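Local coordinates for protein xyloglucanase (Paenibacillus pabuli, PDB 2JEQ) that probably cleaves the beta-1,4-linked glucan backbone of xyloglucan from within, as a family 5 glycoside hydrolase built on a TIM barrel, at residues Y265-D270 with S293-E298; Y339-A344 with Q383-N388. All coordinates share one frame; numbering follows the deposited sequence.

In the fold
Contact 2 lies in the helical layer of a (beta/alpha)8 barrel, where helix 336-353 packs against helix 384-393. Contact 1 lies in loops past the C-terminal end of strand 259-265 and joins the loop leaving that strand to the one that leads into helix 298-313. Both are on the same side of the chain's centre, and their own centres lie 16 Å apart. Y343 connects them: its OH lies 2.9 Å from S267 O, a probable hydrogen bond. Contact 1 is the one that reaches the sugar, with Y266 CE2 3.7 Å from O1 of a bound glucose and the side chain of W269 about 8 Å from a xylose. In contact 2 the side chain of R340 is about 11 Å from a bound glucose.

Contact 1: Y265-D270 with S293-E298; sequences YYSPWD and STWGQE. With BGC (beta-D-glucopyranose), chain B.
W295 lays its indole over P268, and following that side chain outward traces most of the contact. With CG placed between the backbone N and the carbonyl carbon (chi1 62°), the ring folds back across the 265-270 loop. At the five-membered ring, W295 CD1 lies near D270 OD2 and NE1 near P268 CB. That same CB sits over the face, 3.8 Å from the centroid and 17° off the normal, a CH-pi contact; CE2 is its nearest ring atom. Further out, W295 CZ2 comes 3.6 Å from W269 N, and the far end of the six-membered ring lies beside S267, whose CB is 3.9 Å from W295 CZ3. The peptide before P268 is cis, and the proline occupies the N-cap position of the short helix 269-272. On the backbone side of the tryptophan, W295 O receives Q297 NE2 at 2.7 Å from well above the carbonyl plane.

D270 makes the polar part of the contact. Its OD2 takes two donors from T294: the backbone N comes in on the syn lone pair at 3.1 Å, nearly straight at 172°, while OG1, at 3.3 Å, approaches almost along the C-O axis. Deeper in, one water bridges the segments, accepting from Y265 OH at 2.6 Å and donating to the carbonyl oxygens of S267 and G296.

Y266 points to the bound sugar: its ring comes near the glucose, and its OH is hydrogen-bonded to E323, which also bonds that sugar from strand 319-324. The contact sits just past the C-terminal end of strand 259-265, where Y265 packs between helices 298-313 and 336-353, and W282 backs P268 and S293 from the intervening loop.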
loop_
_atom_site.group_PDB
_atom_site.type_symbol
_atom_site.label_atom_id
_atom_site.label_comp_id
_atom_site.label_asym_id
_atom_site.label_seq_id
_atom_site.Cartn_x
_atom_site.Cartn_y
_atom_site.Cartn_z
ATOM N N TYR A 265 4.290 -5.451 -5.212
ATOM C CA TYR A 265 4.931 -6.568 -5.839
ATOM C C TYR A 265 4.048 -7.817 -5.725
ATOM O O TYR A 265 3.791 -8.301 -4.617
ATOM C CB TYR A 265 6.282 -6.802 -5.153
ATOM C CG TYR A 265 7.158 -7.712 -5.948
ATOM C CD1 TYR A 265 7.750 -7.268 -7.135
ATOM C CD2 TYR A 265 7.364 -9.029 -5.557
ATOM C CE1 TYR A 265 8.558 -8.096 -7.895
ATOM C CE2 TYR A 265 8.173 -9.890 -6.337
ATOM C CZ TYR A 265 8.772 -9.399 -7.498
ATOM O OH TYR A 265 9.580 -10.211 -8.289
ATOM N N TYR A 266 3.567 -8.313 -6.861
ATOM C CA TYR A 266 2.821 -9.563 -6.921
ATOM C C TYR A 266 3.293 -10.407 -8.112
ATOM O O TYR A 266 2.502 -11.125 -8.722
ATOM C CB TYR A 266 1.328 -9.300 -7.104
ATOM C CG TYR A 266 0.588 -8.644 -5.958
ATOM C CD1 TYR A 266 -0.073 -9.417 -5.015
ATOM C CD2 TYR A 266 0.459 -7.264 -5.891
ATOM C CE1 TYR A 266 -0.781 -8.842 -3.978
ATOM C CE2 TYR A 266 -0.244 -6.655 -4.837
ATOM C CZ TYR A 266 -0.866 -7.466 -3.894
ATOM O OH TYR A 266 -1.581 -6.918 -2.886
ATOM N N SER A 267 4.575 -10.299 -8.468
ATOM C CA SER A 267 5.096 -11.066 -9.589
ATOM C C SER A 267 5.721 -12.365 -9.048
ATOM O O SER A 267 6.326 -12.357 -8.001
ATOM C CB SER A 267 6.136 -10.228 -10.348
ATOM O OG SER A 267 5.535 -9.023 -10.801
ATOM N N PRO A 268 5.566 -13.486 -9.757
ATOM C CA PRO A 268 4.775 -13.680 -10.989
ATOM C C PRO A 268 3.286 -13.807 -10.728
ATOM O O PRO A 268 2.864 -14.555 -9.832
ATOM C CB PRO A 268 5.330 -14.976 -11.570
ATOM C CG PRO A 268 5.919 -15.706 -10.399
ATOM C CD PRO A 268 6.280 -14.713 -9.342
ATOM N N TRP A 269 2.495 -13.078 -11.509
ATOM C CA TRP A 269 1.049 -13.135 -11.390
ATOM C C TRP A 269 0.480 -14.546 -11.466
ATOM O O TRP A 269 -0.516 -14.844 -10.806
ATOM C CB TRP A 269 0.385 -12.280 -12.459
ATOM C CG TRP A 269 -1.113 -12.165 -12.239
ATOM C CD1 TRP A 269 -2.130 -12.689 -13.021
ATOM C CD2 TRP A 269 -1.743 -11.507 -11.147
ATOM N NE1 TRP A 269 -3.363 -12.361 -12.476
ATOM C CE2 TRP A 269 -3.148 -11.635 -11.325
ATOM C CE3 TRP A 269 -1.252 -10.783 -10.034
ATOM C CZ2 TRP A 269 -4.070 -11.067 -10.429
ATOM C CZ3 TRP A 269 -2.161 -10.235 -9.142
ATOM C CH2 TRP A 269 -3.567 -10.371 -9.354
ATOM N N ASP A 270 1.092 -15.407 -12.288
ATOM C CA ASP A 270 0.589 -16.776 -12.462
ATOM C C ASP A 270 0.523 -17.526 -11.142
ATOM O O ASP A 270 -0.477 -18.199 -10.854
ATOM C CB ASP A 270 1.340 -17.573 -13.584
ATOM C CG ASP A 270 2.836 -17.818 -13.308
ATOM O OD1 ASP A 270 3.432 -17.328 -12.314
ATOM O OD2 ASP A 270 3.441 -18.572 -14.121
ATOM N N SER A 293 5.697 -21.798 -11.474
ATOM C CA SER A 293 5.613 -20.556 -12.224
ATOM C C SER A 293 6.643 -20.500 -13.346
ATOM O O SER A 293 7.751 -21.019 -13.225
ATOM C CB SER A 293 5.747 -19.343 -11.294
ATOM O OG SER A 293 6.527 -19.651 -10.154
ATOM N N THR A 294 6.249 -19.868 -14.432
ATOM C CA THR A 294 7.059 -19.769 -15.628
ATOM C C THR A 294 7.803 -18.434 -15.762
ATOM O O THR A 294 8.334 -18.115 -16.832
ATOM C CB THR A 294 6.212 -20.056 -16.891
ATOM O OG1 THR A 294 5.052 -19.218 -16.888
ATOM C CG2 THR A 294 5.781 -21.532 -16.928
ATOM N N TRP A 295 7.855 -17.662 -14.680
ATOM C CA TRP A 295 8.730 -16.489 -14.616
ATOM C C TRP A 295 8.710 -15.852 -13.238
ATOM O O TRP A 295 8.064 -16.370 -12.338
ATOM C CB TRP A 295 8.331 -15.472 -15.665
ATOM C CG TRP A 295 6.944 -14.949 -15.473
ATOM C CD1 TRP A 295 5.767 -15.582 -15.790
ATOM C CD2 TRP A 295 6.585 -13.678 -14.936
ATOM N NE1 TRP A 295 4.699 -14.777 -15.483
ATOM C CE2 TRP A 295 5.170 -13.602 -14.955
ATOM C CE3 TRP A 295 7.319 -12.594 -14.438
ATOM C CZ2 TRP A 295 4.481 -12.493 -14.495
ATOM C CZ3 TRP A 295 6.637 -11.494 -13.983
ATOM C CH2 TRP A 295 5.226 -11.445 -14.018
ATOM N N GLY A 296 9.431 -14.737 -13.082
ATOM C CA GLY A 296 9.462 -13.998 -11.826
ATOM C C GLY A 296 10.046 -14.763 -10.646
ATOM O O GLY A 296 9.560 -14.636 -9.500
ATOM N N GLN A 297 11.090 -15.546 -10.914
ATOM C CA GLN A 297 11.729 -16.310 -9.843
ATOM C C GLN A 297 12.732 -15.438 -9.083
ATOM O O GLN A 297 12.686 -14.201 -9.170
ATOM C CB GLN A 297 12.365 -17.609 -10.367
ATOM C CG GLN A 297 11.436 -18.502 -11.207
ATOM C CD GLN A 297 10.191 -18.982 -10.470
ATOM O OE1 GLN A 297 10.262 -19.804 -9.547
ATOM N NE2 GLN A 297 9.034 -18.497 -10.904
ATOM N N GLU A 298 13.641 -16.091 -8.359
ATOM C CA GLU A 298 14.565 -15.414 -7.468
ATOM C C GLU A 298 15.436 -14.360 -8.173
ATOM O O GLU A 298 15.659 -13.262 -7.619
ATOM C CB GLU A 298 15.425 -16.437 -6.725
ATOM C CG GLU A 298 14.682 -17.156 -5.581
ATOM C CD GLU A 298 14.130 -18.515 -5.967
ATOM O OE1 GLU A 298 13.990 -18.799 -7.197
ATOM O OE2 GLU A 298 13.821 -19.297 -5.030
HETATM C C2 BGC B . -4.996 -3.563 -4.262
HETATM C C3 BGC B . -5.964 -4.294 -3.339
HETATM C C4 BGC B . -6.360 -5.676 -3.911
HETATM C C5 BGC B . -5.101 -6.447 -4.355
HETATM C C6 BGC B . -5.292 -7.869 -4.915
HETATM C C1 BGC B . -3.887 -4.559 -4.539
HETATM O O1 BGC B . -2.761 -3.989 -5.154
HETATM O O2 BGC B . -4.510 -2.385 -3.645
HETATM O O3 BGC B . -7.098 -3.493 -3.160
HETATM O O4 BGC B . -7.088 -6.389 -2.935
HETATM O O5 BGC B . -4.457 -5.600 -5.301
HETATM O O6 BGC B . -6.183 -7.877 -6.021
HETATM O O HOH W 1 9.087 -12.676 -7.847
#

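Contact 2: Y339-A344 with Q383-N388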
loop_
_atom_site.group_PDB
_atom_site.type_symbol
_atom_site.label_atom_id
_atom_site.label_comp_id
_atom_site.label_asym_id
_atom_site.label_seq_id
_atom_site.Cartn_x
_atom_site.Cartn_y
_atom_site.Cartn_z
ATOM N N TYR A 339 5.032 -22.963 -0.598
ATOM C CA TYR A 339 5.483 -22.007 -1.591
ATOM C C TYR A 339 4.978 -20.595 -1.322
ATOM O O TYR A 339 5.634 -19.640 -1.710
ATOM C CB TYR A 339 5.143 -22.499 -2.996
ATOM C CG TYR A 339 5.866 -23.795 -3.248
ATOM C CD1 TYR A 339 7.267 -23.824 -3.310
ATOM C CD2 TYR A 339 5.174 -24.990 -3.322
ATOM C CE1 TYR A 339 7.943 -24.996 -3.463
ATOM C CE2 TYR A 339 5.846 -26.181 -3.483
ATOM C CZ TYR A 339 7.223 -26.175 -3.555
ATOM O OH TYR A 339 7.885 -27.361 -3.719
ATOM N N ARG A 340 3.827 -20.460 -0.662
ATOM C CA ARG A 340 3.392 -19.140 -0.200
ATOM C C ARG A 340 4.383 -18.606 0.866
ATOM O O ARG A 340 4.785 -17.470 0.800
ATOM C CB ARG A 340 1.936 -19.149 0.287
ATOM C CG ARG A 340 0.946 -19.515 -0.822
ATOM C CD ARG A 340 -0.388 -18.834 -0.641
ATOM N NE ARG A 340 -1.066 -19.355 0.532
ATOM C CZ ARG A 340 -1.908 -18.669 1.313
ATOM N NH1 ARG A 340 -2.461 -19.288 2.350
ATOM N NH2 ARG A 340 -2.204 -17.397 1.083
ATOM N N ALA A 341 4.826 -19.446 1.790
ATOM C CA ALA A 341 5.836 -19.040 2.788
ATOM C C ALA A 341 7.205 -18.725 2.165
ATOM O O ALA A 341 7.874 -17.782 2.593
ATOM C CB ALA A 341 5.984 -20.091 3.902
ATOM N N ALA A 342 7.606 -19.525 1.171
ATOM C CA ALA A 342 8.874 -19.347 0.456
ATOM C C ALA A 342 8.878 -18.020 -0.296
ATOM O O ALA A 342 9.847 -17.286 -0.249
ATOM C CB ALA A 342 9.100 -20.499 -0.530
ATOM N N TYR A 343 7.782 -17.735 -0.983
ATOM C CA TYR A 343 7.587 -16.491 -1.696
ATOM C C TYR A 343 7.673 -15.315 -0.723
ATOM O O TYR A 343 8.458 -14.388 -0.944
ATOM C CB TYR A 343 6.223 -16.501 -2.382
ATOM C CG TYR A 343 5.929 -15.251 -3.188
ATOM C CD1 TYR A 343 6.561 -15.031 -4.405
ATOM C CD2 TYR A 343 5.001 -14.306 -2.737
ATOM C CE1 TYR A 343 6.302 -13.906 -5.158
ATOM C CE2 TYR A 343 4.736 -13.156 -3.481
ATOM C CZ TYR A 343 5.395 -12.969 -4.688
ATOM O OH TYR A 343 5.163 -11.861 -5.439
ATOM N N ALA A 344 6.897 -15.367 0.361
ATOM C CA ALA A 344 6.932 -14.298 1.377
ATOM C C ALA A 344 8.304 -14.145 2.036
ATOM O O ALA A 344 8.725 -13.011 2.345
ATOM C CB ALA A 344 5.852 -14.480 2.400
ATOM N N GLN A 383 -2.236 -18.660 9.395
ATOM C CA GLN A 383 -1.096 -18.980 8.541
ATOM C C GLN A 383 0.246 -18.753 9.241
ATOM O O GLN A 383 1.071 -17.970 8.786
ATOM C CB GLN A 383 -1.161 -18.191 7.227
ATOM C CG GLN A 383 -2.410 -18.442 6.405
ATOM C CD GLN A 383 -2.510 -19.863 5.846
ATOM O OE1 GLN A 383 -1.513 -20.585 5.734
ATOM N NE2 GLN A 383 -3.713 -20.258 5.484
ATOM N N GLN A 384 0.452 -19.459 10.342
ATOM C CA GLN A 384 1.669 -19.328 11.139
ATOM C C GLN A 384 2.981 -19.488 10.359
ATOM O O GLN A 384 3.956 -18.769 10.638
ATOM C CB GLN A 384 1.603 -20.261 12.362
ATOM C CG GLN A 384 2.695 -20.019 13.388
ATOM C CD GLN A 384 2.503 -18.707 14.155
ATOM O OE1 GLN A 384 3.268 -17.767 13.988
ATOM N NE2 GLN A 384 1.455 -18.647 14.984
ATOM N N ASN A 385 3.008 -20.396 9.378
ATOM C CA ASN A 385 4.169 -20.637 8.516
ATOM C C ASN A 385 4.547 -19.415 7.685
ATOM O O ASN A 385 5.717 -19.130 7.460
ATOM C CB ASN A 385 3.927 -21.850 7.585
ATOM C CG ASN A 385 2.817 -21.603 6.532
ATOM O OD1 ASN A 385 1.765 -21.008 6.821
ATOM N ND2 ASN A 385 3.058 -22.073 5.309
ATOM N N ILE A 386 3.528 -18.726 7.172
ATOM C CA ILE A 386 3.778 -17.522 6.369
ATOM C C ILE A 386 4.301 -16.403 7.280
ATOM O O ILE A 386 5.281 -15.746 6.936
ATOM C CB ILE A 386 2.541 -17.054 5.523
ATOM C CG1 ILE A 386 2.065 -18.152 4.577
ATOM C CG2 ILE A 386 2.864 -15.751 4.732
ATOM C CD1 ILE A 386 0.765 -17.797 3.740
ATOM N N ILE A 387 3.662 -16.203 8.437
ATOM C CA ILE A 387 4.157 -15.250 9.435
ATOM C C ILE A 387 5.610 -15.577 9.788
ATOM O O ILE A 387 6.451 -14.673 9.825
ATOM C CB ILE A 387 3.278 -15.191 10.719
ATOM C CG1 ILE A 387 1.853 -14.685 10.401
ATOM C CG2 ILE A 387 3.872 -14.264 11.723
ATOM C CD1 ILE A 387 0.849 -15.022 11.491
ATOM N N ASN A 388 5.891 -16.866 10.008
ATOM C CA ASN A 388 7.245 -17.350 10.289
ATOM C C ASN A 388 8.231 -17.039 9.184
ATOM O O ASN A 388 9.367 -16.693 9.463
ATOM C CB ASN A 388 7.260 -18.850 10.519
ATOM C CG ASN A 388 6.706 -19.237 11.867
ATOM O OD1 ASN A 388 6.571 -18.408 12.772
ATOM N ND2 ASN A 388 6.374 -20.519 12.011
#
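NH1 of R340 is hydrogen-bonded to N337 OD1 within its own helix and has D328 OD2 as a long, weak ion-pair partner; across the contact it meets the side-chain amide of Q383. Q383 NE2 stands at the edge of the guanidinium, near its plane and 3.5 Å from R340 NH1. The two side chains cross at about a right angle, their planes 72° apart; both nitrogens are donors, so they touch without bonding. R340 NH2 is held in turn by S326 O, and the bonds to N337 and S326 hold the guanidinium in its orientation.

One face of that flat group is covered by I386, whose CD1 lies over the centre, 3.7 Å from R340 CZ. The isoleucine reaches it because CG1 is anti to the carbonyl carbon (chi1 -58°) and the chain then runs on extended to CD1.

In the TIM barrel, helices 336-353 and 384-393 are neighbours in the outer layer, following strands 319-324 and 356-360. The short segments run nearly parallel, 20° apart, with axes 8.3 Å from each other. The alanines A341 and A344 on helix 336-353 leave room for this: A341 CA is 4.4 Å from I386 CA. A341 CB rests 3.7 Å from the backbone oxygen N385 O. The other branch of I386, CG2, meets A344 CB at 4.0 Å. One turn further along helix 384-393, A389 packs on A341 and I390 on A344.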